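Local coordinates for glycoside hydrolase YxiA (Bacillus licheniformis, PDB 3LV4), which probably hydrolyses arabinan chains, as a calcium-binding glycoside hydrolase of family 43 related to endo-1,5-alpha-L-arabinosidases, at residues S103-A108 with V147-F152; G168-L173 with S198-A203; K191-N196 with L216-G221; Y229-A234 with L305-R310; I252-K257 with R265-Y270. All coordinates share one frame; numbering follows the deposited sequence.

Contact 1: S103-A108 with V147-F152; sequences SALGLA and VDPHTF
Two adjacent blades of the five-bladed beta-propeller of family 43 meet where S103 and L105 face V147 and P149. Strand 103-108 runs in the middle of its antiparallel blade, while 147-149 is the loop leading into the first strand of the next one. No hydrogen bond crosses between the two segments, so side-chain packing alone joins them here. In L105, chi1 of 174° swings CG anti to the backbone N, and chi2 of 72° then turns CD1 onto the proline ring: CD1 lies 3.9 Å from P149 CG and 4.0 Å from P149 CD, the leucine and proline side by side and pointing opposite ways. M161, on the strand beside 150-153, touches both of them. D148 sits between V147 and P149 in the chain; its neighbours touch strand 103-108, while its own bond from CA to CB leads away from that strand. It is predicted to tune the catalytic proton donor and to orient it and the substrate. S103 keeps its hydroxyl on N145 ND2 by a hydrogen bond, and the V147 methyl CG1 rests against the same serine, 3.8 Å from S103 OG and 3.9 Å from S103 CB.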
# COMPACT_ATOMS: atom_id res chain seq x y z
N SER A 103 0.40 -22.03 -4.18
CA SER A 103 -0.53 -21.31 -3.32
C SER A 103 -1.98 -21.66 -3.60
O SER A 103 -2.33 -22.11 -4.70
CB SER A 103 -0.35 -19.79 -3.49
OG SER A 103 1.01 -19.43 -3.36
N ALA A 104 -2.81 -21.44 -2.59
CA ALA A 104 -4.25 -21.54 -2.74
C ALA A 104 -4.90 -20.28 -2.18
O ALA A 104 -4.44 -19.73 -1.17
CB ALA A 104 -4.79 -22.79 -2.03
N LEU A 105 -5.96 -19.82 -2.85
CA LEU A 105 -6.70 -18.65 -2.43
C LEU A 105 -8.16 -19.06 -2.23
O LEU A 105 -8.77 -19.65 -3.13
CB LEU A 105 -6.59 -17.55 -3.51
CG LEU A 105 -7.41 -16.26 -3.35
CD1 LEU A 105 -6.84 -15.39 -2.25
CD2 LEU A 105 -7.42 -15.50 -4.67
N GLY A 106 -8.71 -18.77 -1.06
CA GLY A 106 -10.06 -19.19 -0.76
C GLY A 106 -10.88 -18.12 -0.07
O GLY A 106 -10.38 -17.02 0.19
N LEU A 107 -12.14 -18.46 0.22
CA LEU A 107 -13.08 -17.53 0.84
C LEU A 107 -13.62 -18.12 2.13
O LEU A 107 -13.99 -19.28 2.17
CB LEU A 107 -14.24 -17.27 -0.13
CG LEU A 107 -15.42 -16.46 0.42
CD1 LEU A 107 -14.96 -15.02 0.76
CD2 LEU A 107 -16.59 -16.46 -0.58
N ALA A 108 -13.65 -17.31 3.19
CA ALA A 108 -14.31 -17.67 4.44
C ALA A 108 -15.20 -16.51 4.84
O ALA A 108 -14.90 -15.37 4.52
CB ALA A 108 -13.29 -17.98 5.53
N VAL A 147 -2.14 -14.93 -4.31
CA VAL A 147 -2.06 -14.38 -2.97
C VAL A 147 -2.37 -12.88 -3.02
O VAL A 147 -2.62 -12.32 -4.09
CB VAL A 147 -0.65 -14.61 -2.37
CG1 VAL A 147 -0.34 -16.10 -2.28
CG2 VAL A 147 0.44 -13.88 -3.20
N ASP A 148 -2.36 -12.23 -1.86
CA ASP A 148 -2.49 -10.77 -1.78
C ASP A 148 -3.74 -10.18 -2.44
O ASP A 148 -3.63 -9.23 -3.21
CB ASP A 148 -1.25 -10.09 -2.38
CG ASP A 148 0.01 -10.33 -1.57
OD1 ASP A 148 -0.03 -11.11 -0.59
OD2 ASP A 148 1.05 -9.72 -1.93
N PRO A 149 -4.93 -10.70 -2.12
CA PRO A 149 -6.15 -10.12 -2.70
C PRO A 149 -6.57 -8.79 -2.07
O PRO A 149 -6.28 -8.51 -0.90
CB PRO A 149 -7.21 -11.17 -2.36
CG PRO A 149 -6.72 -11.72 -1.03
CD PRO A 149 -5.23 -11.86 -1.25
N HIS A 150 -7.26 -7.98 -2.87
CA HIS A 150 -8.08 -6.88 -2.38
C HIS A 150 -9.41 -6.93 -3.11
O HIS A 150 -9.46 -6.76 -4.33
CB HIS A 150 -7.42 -5.53 -2.61
CG HIS A 150 -8.30 -4.38 -2.24
ND1 HIS A 150 -8.26 -3.16 -2.89
CD2 HIS A 150 -9.28 -4.28 -1.31
CE1 HIS A 150 -9.16 -2.35 -2.35
NE2 HIS A 150 -9.79 -3.01 -1.39
N THR A 151 -10.48 -7.16 -2.36
CA THR A 151 -11.81 -7.29 -2.93
C THR A 151 -12.58 -6.02 -2.62
O THR A 151 -12.69 -5.61 -1.46
CB THR A 151 -12.54 -8.50 -2.33
OG1 THR A 151 -11.83 -9.70 -2.69
CG2 THR A 151 -13.98 -8.57 -2.84
N PHE A 152 -13.09 -5.37 -3.66
CA PHE A 152 -13.67 -4.05 -3.47
C PHE A 152 -14.81 -3.81 -4.44
O PHE A 152 -14.83 -4.37 -5.53
CB PHE A 152 -12.60 -2.97 -3.66
CG PHE A 152 -12.08 -2.88 -5.08
CD1 PHE A 152 -12.58 -1.93 -5.96
CD2 PHE A 152 -11.10 -3.75 -5.52
CE1 PHE A 152 -12.11 -1.85 -7.26
CE2 PHE A 152 -10.62 -3.67 -6.83
CZ PHE A 152 -11.13 -2.73 -7.70

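Contact 2: G168-L173 with S198-A203; sequences GGIFIL and SRIEGA
I170 carries this contact almost alone, and it packs closest at one branch: its CG2 methyl sits 3.7 Å from A203 CB. The other branch, CG1 with CD1, is held against the more N-terminal part of 198-203 more loosely, CG1 being 4.1 Å from I200 CG2, the two isoleucines meeting at a slant. CD1 lies along the backbone there, 3.9 Å from I200 O and 4.1 Å from E201 CA. With chi1 at -59°, CG2 is anti to the backbone N and CG1 lies beside it, which sends the two branches to these separate targets. Strands 170-173 and 200-203 belong to successive blades of the propeller; their axes come within 8.8 Å at 34°, sheet face against sheet face rather than edge to edge. An alanine in place of I170 would lack the CG2 methyl and the CG1-CD1 branch, and would probably leave a gap beside A203 CB and the I200-E201 backbone. E201, the predicted proton donor, turns its side chain off the opposite side, where its carboxylate is hydrogen-bonded to S165 OG and Y229 OH. Packing thins out toward S198, whose CB stays 6.4 Å from G169 CA and whose OG bonds instead to G195 O and G256 N.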
# COMPACT_ATOMS: atom_id res chain seq x y z
N GLY A 168 3.55 -14.15 -12.44
CA GLY A 168 3.05 -13.65 -13.71
C GLY A 168 2.44 -12.27 -13.68
O GLY A 168 2.09 -11.71 -14.73
N GLY A 169 2.31 -11.70 -12.48
CA GLY A 169 1.84 -10.33 -12.37
C GLY A 169 0.63 -10.14 -11.48
O GLY A 169 0.27 -11.02 -10.69
N ILE A 170 0.01 -8.98 -11.62
CA ILE A 170 -1.15 -8.58 -10.82
C ILE A 170 -2.36 -8.66 -11.73
O ILE A 170 -2.34 -8.12 -12.83
CB ILE A 170 -0.98 -7.12 -10.31
CG1 ILE A 170 0.29 -6.99 -9.46
CG2 ILE A 170 -2.24 -6.63 -9.58
CD1 ILE A 170 0.34 -7.91 -8.22
N PHE A 171 -3.40 -9.35 -11.26
CA PHE A 171 -4.59 -9.62 -12.07
C PHE A 171 -5.85 -9.13 -11.36
O PHE A 171 -5.85 -8.96 -10.14
CB PHE A 171 -4.72 -11.12 -12.34
CG PHE A 171 -3.71 -11.66 -13.31
CD1 PHE A 171 -2.38 -11.80 -12.95
CD2 PHE A 171 -4.09 -12.03 -14.60
CE1 PHE A 171 -1.45 -12.30 -13.85
CE2 PHE A 171 -3.16 -12.52 -15.51
CZ PHE A 171 -1.84 -12.66 -15.13
N ILE A 172 -6.92 -8.92 -12.12
CA ILE A 172 -8.19 -8.54 -11.53
C ILE A 172 -9.33 -9.40 -12.08
O ILE A 172 -9.38 -9.70 -13.27
CB ILE A 172 -8.48 -7.01 -11.69
CG1 ILE A 172 -9.64 -6.57 -10.80
CG2 ILE A 172 -8.68 -6.62 -13.17
CD1 ILE A 172 -9.82 -5.05 -10.78
N LEU A 173 -10.22 -9.81 -11.18
CA LEU A 173 -11.36 -10.67 -11.50
C LEU A 173 -12.65 -9.97 -11.13
O LEU A 173 -12.71 -9.26 -10.13
CB LEU A 173 -11.26 -11.97 -10.69
CG LEU A 173 -10.30 -13.03 -11.23
CD1 LEU A 173 -9.94 -14.05 -10.17
CD2 LEU A 173 -10.93 -13.73 -12.44
N SER A 198 8.47 -10.31 -11.77
CA SER A 198 8.74 -8.94 -11.34
C SER A 198 8.43 -8.81 -9.85
O SER A 198 7.48 -9.41 -9.36
CB SER A 198 7.82 -7.97 -12.06
OG SER A 198 7.92 -8.11 -13.46
N ARG A 199 9.21 -8.00 -9.15
CA ARG A 199 8.98 -7.85 -7.72
C ARG A 199 7.91 -6.80 -7.51
O ARG A 199 8.20 -5.65 -7.18
CB ARG A 199 10.28 -7.51 -6.98
CG ARG A 199 11.31 -8.64 -7.11
CD ARG A 199 12.25 -8.73 -5.91
NE ARG A 199 13.10 -7.55 -5.80
CZ ARG A 199 13.86 -7.28 -4.74
NH1 ARG A 199 13.86 -8.11 -3.69
NH2 ARG A 199 14.61 -6.19 -4.72
N ILE A 200 6.66 -7.22 -7.73
CA ILE A 200 5.49 -6.37 -7.58
C ILE A 200 4.41 -7.20 -6.89
O ILE A 200 4.09 -8.30 -7.34
CB ILE A 200 4.95 -5.89 -8.94
CG1 ILE A 200 6.07 -5.25 -9.77
CG2 ILE A 200 3.78 -4.92 -8.73
CD1 ILE A 200 5.65 -4.76 -11.15
N GLU A 201 3.85 -6.68 -5.80
CA GLU A 201 2.84 -7.41 -5.04
C GLU A 201 2.01 -6.43 -4.21
O GLU A 201 2.24 -5.22 -4.29
CB GLU A 201 3.49 -8.46 -4.13
CG GLU A 201 4.33 -7.87 -2.99
CD GLU A 201 5.06 -8.94 -2.18
OE1 GLU A 201 4.96 -10.14 -2.53
OE2 GLU A 201 5.74 -8.58 -1.19
N GLY A 202 1.06 -6.94 -3.44
CA GLY A 202 0.31 -6.09 -2.53
C GLY A 202 -0.54 -5.03 -3.20
O GLY A 202 -0.58 -3.88 -2.74
N ALA A 203 -1.23 -5.40 -4.27
CA ALA A 203 -2.14 -4.49 -4.96
C ALA A 203 -3.27 -3.99 -4.05
O ALA A 203 -3.79 -4.72 -3.20
CB ALA A 203 -2.73 -5.16 -6.20

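Contact 3: K191-N196 with L216-G221; sequences KLIGGN and LYMSFG
I193 and M218, a selenomethionine, reach toward each other tip to tip across the interface between two sheets. On the isoleucine, CG1 is anti to the backbone N (chi1 -178°) and the chain runs on extended, which drives CD1 straight at the heavy atom: CD1 stands 3.9 Å from M218 SE, and the shorter branch CG2 follows at 4.1 Å from the same selenium. M218 answers from the far side: its CG stands between the backbone N and the carbonyl carbon (chi1 49°), and the chain is extended beyond it. The selenium is shared, since it also lies in the plane of the F220 ring, at its edge. That ring contributes its far end, CZ, which I193 CD1 approaches obliquely at 4.2 Å, so this methyl rests against both the selenium and the ring. A second, looser pair lies alongside: L192 CD1 and L216 CD2 are 4.4 Å apart, methyl to methyl. All of this is apolar and buried, without a hydrogen bond between the segments. In the loop after I193, K191 NZ donates to G194 O at 2.9 Å, tilted out of the carbonyl plane. Strands 191-193 and 216-220 cross at 65° with axes 10.3 Å apart, the last strand of one propeller blade laid over the second strand of the next. Strand 170-175 borders 190-193, and I170 touches I193; on the other side, strand 213-220 is flanked by 200-208 and 230-236, with I200 touching both I193 and F220, and A234 lying against M218.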
# COMPACT_ATOMS: atom_id res chain seq x y z
N LYS A 191 -4.81 -9.11 -16.61
CA LYS A 191 -3.57 -8.59 -16.05
C LYS A 191 -3.57 -7.06 -16.05
O LYS A 191 -4.03 -6.44 -17.01
CB LYS A 191 -2.34 -9.13 -16.80
CG LYS A 191 -1.02 -8.75 -16.14
CD LYS A 191 0.17 -9.53 -16.68
CE LYS A 191 0.60 -9.04 -18.06
NZ LYS A 191 1.89 -9.65 -18.52
N LEU A 192 -3.08 -6.46 -14.96
CA LEU A 192 -2.93 -5.01 -14.84
C LEU A 192 -1.47 -4.56 -14.97
O LEU A 192 -1.20 -3.43 -15.41
CB LEU A 192 -3.49 -4.54 -13.49
CG LEU A 192 -4.98 -4.79 -13.25
CD1 LEU A 192 -5.41 -4.18 -11.92
CD2 LEU A 192 -5.82 -4.25 -14.41
N ILE A 193 -0.55 -5.43 -14.57
CA ILE A 193 0.88 -5.13 -14.57
C ILE A 193 1.68 -6.40 -14.26
O ILE A 193 1.16 -7.32 -13.63
CB ILE A 193 1.22 -4.01 -13.54
CG1 ILE A 193 2.71 -3.66 -13.58
CG2 ILE A 193 0.81 -4.42 -12.13
CD1 ILE A 193 3.05 -2.42 -12.76
N GLY A 194 2.92 -6.46 -14.73
CA GLY A 194 3.83 -7.51 -14.32
C GLY A 194 4.06 -8.63 -15.32
O GLY A 194 3.62 -8.57 -16.47
N GLY A 195 4.74 -9.67 -14.85
CA GLY A 195 5.13 -10.78 -15.70
C GLY A 195 6.59 -11.08 -15.45
O GLY A 195 7.33 -10.23 -14.97
N ASN A 196 7.01 -12.31 -15.75
CA ASN A 196 8.41 -12.69 -15.67
C ASN A 196 9.03 -12.47 -14.29
O ASN A 196 10.18 -12.05 -14.18
CB ASN A 196 9.23 -11.94 -16.73
CG ASN A 196 8.80 -12.29 -18.14
OD1 ASN A 196 8.32 -13.41 -18.39
ND2 ASN A 196 8.94 -11.35 -19.07
N LEU A 216 -4.36 2.50 -8.27
CA LEU A 216 -3.76 1.20 -8.04
C LEU A 216 -2.48 1.37 -7.24
O LEU A 216 -1.45 1.80 -7.78
CB LEU A 216 -3.46 0.51 -9.37
CG LEU A 216 -2.65 -0.79 -9.32
CD1 LEU A 216 -3.41 -1.88 -8.53
CD2 LEU A 216 -2.36 -1.25 -10.74
N TYR A 217 -2.55 1.07 -5.94
CA TYR A 217 -1.37 1.02 -5.09
C TYR A 217 -0.75 -0.35 -5.22
O TYR A 217 -1.44 -1.35 -5.44
CB TYR A 217 -1.74 1.30 -3.63
CG TYR A 217 -2.21 2.72 -3.40
CD1 TYR A 217 -3.55 3.06 -3.53
CD2 TYR A 217 -1.31 3.72 -3.06
CE1 TYR A 217 -3.98 4.35 -3.31
CE2 TYR A 217 -1.72 5.01 -2.85
CZ TYR A 217 -3.05 5.33 -2.98
OH TYR A 217 -3.46 6.62 -2.77
N MSE A 218 0.57 -0.40 -5.08
CA MSE A 218 1.30 -1.66 -5.15
C MSE A 218 2.66 -1.48 -4.51
O MSE A 218 3.14 -0.36 -4.32
CB MSE A 218 1.44 -2.11 -6.60
CG MSE A 218 1.92 -1.04 -7.52
SE MSE A 218 1.47 -1.42 -9.39
CE MSE A 218 1.57 0.43 -10.04
N SER A 219 3.28 -2.60 -4.16
CA SER A 219 4.61 -2.56 -3.56
C SER A 219 5.62 -3.14 -4.53
O SER A 219 5.41 -4.23 -5.08
CB SER A 219 4.63 -3.32 -2.22
OG SER A 219 3.83 -2.64 -1.27
N PHE A 220 6.68 -2.38 -4.78
CA PHE A 220 7.78 -2.83 -5.64
C PHE A 220 8.93 -3.31 -4.75
O PHE A 220 9.13 -2.79 -3.64
CB PHE A 220 8.28 -1.68 -6.52
CG PHE A 220 7.51 -1.47 -7.80
CD1 PHE A 220 6.13 -1.60 -7.84
CD2 PHE A 220 8.18 -1.07 -8.96
CE1 PHE A 220 5.43 -1.36 -9.02
CE2 PHE A 220 7.48 -0.84 -10.14
CZ PHE A 220 6.10 -0.99 -10.17
N GLY A 221 9.70 -4.28 -5.23
CA GLY A 221 10.84 -4.76 -4.45
C GLY A 221 10.50 -5.85 -3.44
O GLY A 221 9.45 -6.49 -3.53

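Contact 4: Y229-A234 with L305-R310; sequences YNIRVA and LIFHTR
I231 points its side chain at L305 and F307, and its atoms can be followed outward. CB and CG1 only carry the reach, each staying more than 5 Å from segment 305-310. CG2, on the branch anti to the backbone N (chi1 -67°), is turned aside and comes no nearer than 4.7 Å, to L305 CD1. CD1 makes the contact: it meets L305 CD2 at 3.9 Å, the two side chains tip to tip, and F307 CB at 4.1 Å, the isoleucine crossing the phenylalanine at about a right angle. The second meeting is aromatic. Y229 and H308 also cross at about a right angle, with Y229 CE2 4.1 Å from both CE1 and NE2 of H308, an oblique approach. On the back of strand 230-234, N230 and R232 are locked together: R232 NE donates to N230 OD1 at 2.8 Å, nearly straight at 166° and in the carbonyl plane. The polar ends of the aromatic pair reach the predicted catalytic centre. Y229 OH is hydrogen-bonded to E201, the predicted proton donor; H308 NE2 makes a weak hydrogen bond to D15, the predicted proton acceptor, and its ring stacks on H14. Two adjacent blades of the family 43 propeller thus meet here, apolar at I231, and at Y229 and H308 lining the predicted active site.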
# COMPACT_ATOMS: atom_id res chain seq x y z
N TYR A 229 11.65 -2.41 -0.41
CA TYR A 229 10.19 -2.33 -0.55
C TYR A 229 9.78 -0.88 -0.66
O TYR A 229 10.22 -0.05 0.14
CB TYR A 229 9.52 -2.89 0.70
CG TYR A 229 8.34 -3.81 0.51
CD1 TYR A 229 8.21 -4.62 -0.63
CD2 TYR A 229 7.37 -3.92 1.50
CE1 TYR A 229 7.12 -5.49 -0.76
CE2 TYR A 229 6.30 -4.77 1.37
CZ TYR A 229 6.17 -5.56 0.26
OH TYR A 229 5.09 -6.41 0.19
N ASN A 230 8.94 -0.57 -1.64
CA ASN A 230 8.44 0.79 -1.77
C ASN A 230 7.06 0.82 -2.41
O ASN A 230 6.78 0.06 -3.34
CB ASN A 230 9.44 1.69 -2.52
CG ASN A 230 9.69 1.25 -3.96
OD1 ASN A 230 9.28 1.93 -4.90
ND2 ASN A 230 10.36 0.11 -4.12
N ILE A 231 6.21 1.69 -1.88
CA ILE A 231 4.84 1.83 -2.36
C ILE A 231 4.81 2.71 -3.60
O ILE A 231 5.39 3.79 -3.61
CB ILE A 231 3.92 2.42 -1.27
CG1 ILE A 231 3.78 1.43 -0.11
CG2 ILE A 231 2.55 2.78 -1.86
CD1 ILE A 231 3.22 2.05 1.18
N ARG A 232 4.14 2.22 -4.63
CA ARG A 232 3.98 2.99 -5.86
C ARG A 232 2.51 3.02 -6.21
O ARG A 232 1.71 2.21 -5.72
CB ARG A 232 4.78 2.37 -7.01
CG ARG A 232 6.26 2.21 -6.70
CD ARG A 232 7.14 2.16 -7.95
NE ARG A 232 8.56 2.12 -7.56
CZ ARG A 232 9.58 2.35 -8.38
NH1 ARG A 232 9.36 2.61 -9.67
NH2 ARG A 232 10.82 2.30 -7.91
N VAL A 233 2.14 3.97 -7.07
CA VAL A 233 0.74 4.12 -7.44
C VAL A 233 0.62 4.43 -8.93
O VAL A 233 1.55 4.99 -9.54
CB VAL A 233 0.06 5.20 -6.56
CG1 VAL A 233 0.63 6.60 -6.88
CG2 VAL A 233 -1.47 5.15 -6.70
N ALA A 234 -0.52 4.03 -9.50
CA ALA A 234 -0.86 4.33 -10.88
C ALA A 234 -2.36 4.62 -10.86
O ALA A 234 -3.02 4.38 -9.85
CB ALA A 234 -0.55 3.14 -11.78
N LEU A 305 -3.23 6.24 4.24
CA LEU A 305 -2.42 5.13 3.78
C LEU A 305 -2.08 4.30 5.00
O LEU A 305 -1.55 4.83 5.98
CB LEU A 305 -1.13 5.67 3.15
CG LEU A 305 -0.24 4.67 2.42
CD1 LEU A 305 -0.86 4.27 1.08
CD2 LEU A 305 1.15 5.25 2.19
N ILE A 306 -2.40 3.01 4.96
CA ILE A 306 -2.12 2.10 6.07
C ILE A 306 -1.15 1.04 5.58
O ILE A 306 -1.39 0.40 4.56
CB ILE A 306 -3.40 1.41 6.59
CG1 ILE A 306 -4.42 2.46 7.05
CG2 ILE A 306 -3.08 0.41 7.72
CD1 ILE A 306 -5.41 2.86 5.97
N PHE A 307 -0.05 0.85 6.30
CA PHE A 307 1.02 -0.03 5.82
C PHE A 307 1.82 -0.57 7.00
O PHE A 307 1.65 -0.13 8.14
CB PHE A 307 1.93 0.71 4.83
CG PHE A 307 2.52 1.99 5.37
CD1 PHE A 307 1.76 3.16 5.44
CD2 PHE A 307 3.84 2.03 5.81
CE1 PHE A 307 2.31 4.34 5.94
CE2 PHE A 307 4.40 3.20 6.32
CZ PHE A 307 3.63 4.36 6.38
N HIS A 308 2.68 -1.55 6.74
CA HIS A 308 3.63 -1.94 7.78
C HIS A 308 4.99 -1.38 7.40
O HIS A 308 5.22 -0.99 6.25
CB HIS A 308 3.71 -3.46 7.97
CG HIS A 308 4.29 -4.19 6.81
ND1 HIS A 308 5.63 -4.11 6.46
CD2 HIS A 308 3.72 -5.01 5.91
CE1 HIS A 308 5.85 -4.85 5.40
NE2 HIS A 308 4.71 -5.42 5.04
N THR A 309 5.88 -1.31 8.37
CA THR A 309 7.22 -0.86 8.07
C THR A 309 8.22 -1.44 9.05
O THR A 309 7.88 -1.76 10.18
CB THR A 309 7.31 0.69 8.03
OG1 THR A 309 8.60 1.08 7.54
CG2 THR A 309 7.08 1.30 9.42
N ARG A 310 9.45 -1.62 8.57
CA ARG A 310 10.58 -1.92 9.42
C ARG A 310 11.27 -0.59 9.75
O ARG A 310 10.79 0.47 9.33
CB ARG A 310 11.50 -2.93 8.74
CG ARG A 310 10.90 -4.34 8.72
CD ARG A 310 11.23 -5.11 7.43
NE ARG A 310 10.92 -6.54 7.59
CZ ARG A 310 9.71 -7.08 7.44
NH1 ARG A 310 8.67 -6.32 7.11
NH2 ARG A 310 9.54 -8.38 7.63

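Contact 5: I252-K257 with R265-Y270; sequences IDVRGK and RSIEPY
The backbones of R255-G256 and S266-I267 pass close, with G256 CA 5.3 Å from S266 CA, yet share no direct hydrogen bond; just beyond, a type I turn runs from I267 to Y270. V254 packs against I267 and Y270, the two ends of the turn. Its CG1, anti to the backbone N (chi1 179°), lies 3.9 Å from I267 CG2, and CG2 lies 3.7 Å from Y270 CB, valine and tyrosine passing flank to flank. I267 CG2 also presses on the peptide that follows R255, at 3.6 Å from R255 C. A serine in place of V254 would remove both methyls from I267 and Y270, and the loop would probably sit less firmly on the turn. Around this patch, water takes over. One molecule accepts from R255 N at 3.1 Å and donates to S266 O at 2.7 Å; another accepts from K257 NZ and donates to S266 OG, each at 2.7 Å. The same serine hydroxyl is hydrogen-bonded to D263. On the far side R265 grips the E268 carboxylate side-on through NE and NH2, approaching from above its plane. Direct contact is therefore mainly van der Waals, at V254 and on the R255-G256 peptide, which S266 CB and I267 CG2 touch, while these polar links between the segments run through water.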
# COMPACT_ATOMS: atom_id res chain seq x y z
N ILE A 252 0.40 -2.06 -17.87
CA ILE A 252 0.24 -3.40 -18.42
C ILE A 252 1.53 -3.90 -19.09
O ILE A 252 1.76 -5.12 -19.20
CB ILE A 252 -0.95 -3.48 -19.41
CG1 ILE A 252 -1.21 -4.92 -19.84
CG2 ILE A 252 -0.71 -2.58 -20.63
CD1 ILE A 252 -1.51 -5.83 -18.69
N ASP A 253 2.36 -2.97 -19.54
CA ASP A 253 3.60 -3.30 -20.26
C ASP A 253 4.84 -3.42 -19.38
O ASP A 253 5.92 -3.75 -19.86
CB ASP A 253 3.87 -2.28 -21.35
CG ASP A 253 2.78 -2.26 -22.40
OD1 ASP A 253 2.33 -3.35 -22.82
OD2 ASP A 253 2.37 -1.16 -22.80
N VAL A 254 4.67 -3.16 -18.08
CA VAL A 254 5.78 -3.18 -17.13
C VAL A 254 6.04 -4.59 -16.61
O VAL A 254 5.15 -5.21 -16.03
CB VAL A 254 5.47 -2.28 -15.93
CG1 VAL A 254 6.61 -2.30 -14.90
CG2 VAL A 254 5.18 -0.85 -16.39
N ARG A 255 7.25 -5.10 -16.83
CA ARG A 255 7.63 -6.42 -16.36
C ARG A 255 9.13 -6.62 -16.53
O ARG A 255 9.78 -5.92 -17.32
CB ARG A 255 6.89 -7.51 -17.12
CG ARG A 255 7.19 -7.53 -18.62
CD ARG A 255 6.52 -8.71 -19.28
NE ARG A 255 6.75 -8.78 -20.72
CZ ARG A 255 6.00 -8.17 -21.62
NH1 ARG A 255 4.96 -7.43 -21.24
NH2 ARG A 255 6.28 -8.29 -22.91
N GLY A 256 9.68 -7.59 -15.80
CA GLY A 256 11.06 -8.00 -15.99
C GLY A 256 11.29 -8.60 -17.35
O GLY A 256 10.35 -9.03 -18.02
N LYS A 257 12.55 -8.64 -17.76
CA LYS A 257 12.95 -9.18 -19.06
C LYS A 257 12.62 -10.66 -19.16
O LYS A 257 12.74 -11.39 -18.18
CB LYS A 257 14.45 -8.98 -19.23
CG LYS A 257 14.88 -8.31 -20.52
CD LYS A 257 14.53 -6.83 -20.52
CE LYS A 257 15.02 -6.17 -21.82
NZ LYS A 257 14.63 -4.73 -21.93
N ARG A 265 15.70 -3.68 -12.39
CA ARG A 265 16.10 -2.60 -13.28
C ARG A 265 15.03 -2.32 -14.35
O ARG A 265 14.83 -1.17 -14.74
CB ARG A 265 17.43 -2.93 -13.95
CG ARG A 265 18.61 -2.09 -13.47
CD ARG A 265 19.05 -2.42 -12.05
NE ARG A 265 18.25 -1.77 -11.01
CZ ARG A 265 18.15 -2.24 -9.77
NH1 ARG A 265 18.79 -3.36 -9.44
NH2 ARG A 265 17.40 -1.62 -8.86
N SER A 266 14.36 -3.36 -14.81
CA SER A 266 13.37 -3.18 -15.87
C SER A 266 12.08 -2.53 -15.41
O SER A 266 11.39 -1.89 -16.21
CB SER A 266 13.06 -4.52 -16.56
OG SER A 266 14.16 -4.90 -17.37
N ILE A 267 11.74 -2.71 -14.14
CA ILE A 267 10.46 -2.22 -13.65
C ILE A 267 10.56 -0.89 -12.89
O ILE A 267 9.60 -0.12 -12.86
CB ILE A 267 9.70 -3.26 -12.78
CG1 ILE A 267 10.46 -3.54 -11.47
CG2 ILE A 267 9.45 -4.56 -13.57
CD1 ILE A 267 9.64 -4.35 -10.47
N GLU A 268 11.73 -0.60 -12.33
CA GLU A 268 11.85 0.60 -11.50
C GLU A 268 11.63 1.96 -12.21
O GLU A 268 11.36 2.95 -11.54
CB GLU A 268 13.17 0.62 -10.72
CG GLU A 268 14.40 0.82 -11.58
CD GLU A 268 15.70 0.72 -10.78
OE1 GLU A 268 15.66 0.54 -9.54
OE2 GLU A 268 16.77 0.81 -11.41
N PRO A 269 11.74 2.01 -13.55
CA PRO A 269 11.44 3.32 -14.15
C PRO A 269 9.96 3.68 -14.13
O PRO A 269 9.61 4.80 -14.52
CB PRO A 269 11.89 3.17 -15.62
CG PRO A 269 12.85 2.02 -15.62
CD PRO A 269 12.34 1.08 -14.53
N TYR A 270 9.10 2.77 -13.68
CA TYR A 270 7.67 2.92 -13.91
C TYR A 270 6.87 2.99 -12.62
O TYR A 270 7.29 2.44 -11.61
CB TYR A 270 7.17 1.77 -14.77
CG TYR A 270 7.88 1.72 -16.08
CD1 TYR A 270 7.64 2.69 -17.05
CD2 TYR A 270 8.82 0.75 -16.36
CE1 TYR A 270 8.30 2.68 -18.26
CE2 TYR A 270 9.49 0.72 -17.58
CZ TYR A 270 9.22 1.69 -18.52
OH TYR A 270 9.87 1.69 -19.73
O HOH W 1 9.06 -2.68 -17.35
O HOH W 2 13.09 -4.29 -19.78

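Contacts 2 and 3 are almost one cluster, their centres about 4 Å apart, and I170 O to L192 N at 2.8 Å ties their strands. Contact 5 adjoins contact 3 on the outside through N196 ND2 to G256 O at 2.9 Å and G194 N to V254 O, also at 2.9 Å. Contacts 1, 2 and 4 converge on the predicted catalytic residues: G202 N of contact 2 makes a weak hydrogen bond to D148 OD2 of contact 1 (3.2 Å), and E201 OE2 meets Y229 OH of contact 4 at 2.6 Å. Contact 4 also reaches contact 5, where R232 NH1 bonds to E268 O and Y270 O. A bound calcium lies about 6 Å from the nearest atom of the P149 side chain of contact 1.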